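PDB 3MFQ: high-affinity zinc uptake system protein znuA from Streptococcus suis, which probably serves as the solute-binding component of a metal-uptake transporter, capturing zinc and perhaps related metal ions for import into the cell. Local coordinates for residues D147-A150 against W151-E155. Sequence-based numbering, arbitrary orientation.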
# COMPACT_ATOMS: atom_id res chain seq x y z
N ASP A 147 -18.38 2.37 -2.88
CA ASP A 147 -19.04 1.30 -2.13
C ASP A 147 -18.06 0.68 -1.14
O ASP A 147 -18.42 0.36 -0.01
CB ASP A 147 -19.57 0.23 -3.09
CG ASP A 147 -20.51 0.80 -4.13
OD1 ASP A 147 -20.78 0.09 -5.13
OD2 ASP A 147 -20.98 1.94 -3.97
N LEU A 148 -16.82 0.52 -1.58
CA LEU A 148 -15.77 -0.06 -0.75
C LEU A 148 -15.56 0.73 0.54
O LEU A 148 -15.46 0.15 1.62
CB LEU A 148 -14.45 -0.14 -1.53
CG LEU A 148 -13.23 -0.61 -0.74
CD1 LEU A 148 -13.48 -1.98 -0.13
CD2 LEU A 148 -11.99 -0.63 -1.62
N HIS A 149 -15.49 2.06 0.42
CA HIS A 149 -15.28 2.91 1.58
C HIS A 149 -16.38 2.71 2.61
O HIS A 149 -16.13 2.72 3.81
CB HIS A 149 -15.19 4.38 1.17
CG HIS A 149 -14.83 5.30 2.30
ND1 HIS A 149 -13.55 5.74 2.53
CD2 HIS A 149 -15.60 5.85 3.27
CE1 HIS A 149 -13.54 6.53 3.59
NE2 HIS A 149 -14.77 6.61 4.06
N ALA A 150 -17.61 2.55 2.13
CA ALA A 150 -18.74 2.31 3.01
C ALA A 150 -18.63 0.94 3.68
O ALA A 150 -19.01 0.77 4.83
CB ALA A 150 -20.05 2.42 2.24
N TRP A 151 -18.10 -0.02 2.94
CA TRP A 151 -17.92 -1.38 3.44
C TRP A 151 -16.92 -1.41 4.59
O TRP A 151 -17.18 -2.01 5.63
CB TRP A 151 -17.45 -2.30 2.32
CG TRP A 151 -17.31 -3.74 2.72
CD1 TRP A 151 -18.26 -4.71 2.63
CD2 TRP A 151 -16.14 -4.37 3.26
NE1 TRP A 151 -17.76 -5.91 3.09
CE2 TRP A 151 -16.46 -5.72 3.48
CE3 TRP A 151 -14.85 -3.92 3.58
CZ2 TRP A 151 -15.54 -6.63 4.00
CZ3 TRP A 151 -13.95 -4.82 4.10
CH2 TRP A 151 -14.29 -6.16 4.30
N VAL A 152 -15.79 -0.75 4.39
CA VAL A 152 -14.74 -0.71 5.40
C VAL A 152 -15.25 -0.07 6.68
O VAL A 152 -15.01 -0.57 7.78
CB VAL A 152 -13.51 0.09 4.91
CG1 VAL A 152 -12.45 0.12 5.99
CG2 VAL A 152 -12.97 -0.52 3.63
N GLU A 153 -15.96 1.05 6.53
CA GLU A 153 -16.54 1.75 7.66
C GLU A 153 -17.45 0.85 8.48
O GLU A 153 -17.23 0.65 9.67
CB GLU A 153 -17.32 2.98 7.18
CG GLU A 153 -16.46 4.17 6.78
CD GLU A 153 -15.85 4.88 7.99
OE1 GLU A 153 -16.01 4.39 9.12
OE2 GLU A 153 -15.22 5.94 7.79
N LYS A 154 -18.48 0.31 7.84
CA LYS A 154 -19.41 -0.58 8.53
C LYS A 154 -18.66 -1.76 9.13
O LYS A 154 -18.99 -2.23 10.22
CB LYS A 154 -20.49 -1.08 7.56
CG LYS A 154 -21.48 -2.07 8.17
CD LYS A 154 -22.72 -2.25 7.29
CE LYS A 154 -23.52 -0.95 7.19
NZ LYS A 154 -24.54 -1.01 6.10
N GLU A 155 -17.63 -2.21 8.43
CA GLU A 155 -16.86 -3.37 8.87
C GLU A 155 -16.04 -3.06 10.11
O GLU A 155 -15.98 -3.86 11.05
CB GLU A 155 -15.96 -3.86 7.73
CG GLU A 155 -15.50 -5.30 7.87
CD GLU A 155 -16.58 -6.30 7.51
OE1 GLU A 155 -17.64 -5.89 6.99
OE2 GLU A 155 -16.37 -7.51 7.74
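Leu148 CD1 comes up obliquely to the indole of Trp151, 4.4 Å from CE3, while Val152 CG2 lies at the edge of that ring, in its plane. One face of the indole carries Glu155 OE1, 3.6 Å above the plane and displaced toward the rim. All this lies near the C-terminal end of helix 131-156, consistent with the single long helix that joins the two lobes in cluster A-I (TroA-like) binding proteins. One turn apart, the His149 imidazole and the Glu153 side chain lie side by side, pointing the same way; ring and carboxylate planes stand 60° apart, and NE2 of His149 keeps 3.8 Å from Glu153 OE2, which approaches the ring obliquely.

Regular i to i+4 bonds hold the turns: Asp147 O accepts from Trp151 N, Leu148 O from Val152 N (2.9 Å), His149 O from Glu153 N and Ala150 O from Lys154 N. Leu148, Trp151 and Val152 give the helix its apolar flank, which packs on Ile267 and Val274 of helix 266-281; Lys271 of that helix makes a cation-pi contact with the indole. On another side, His149 meets the ring of Tyr180. With its CG2 placed anti to the carbonyl carbon by chi1 of 180°, Val152 brings this methyl 4.1 Å from Leu148 CD1 and 3.3 Å from Leu148 O.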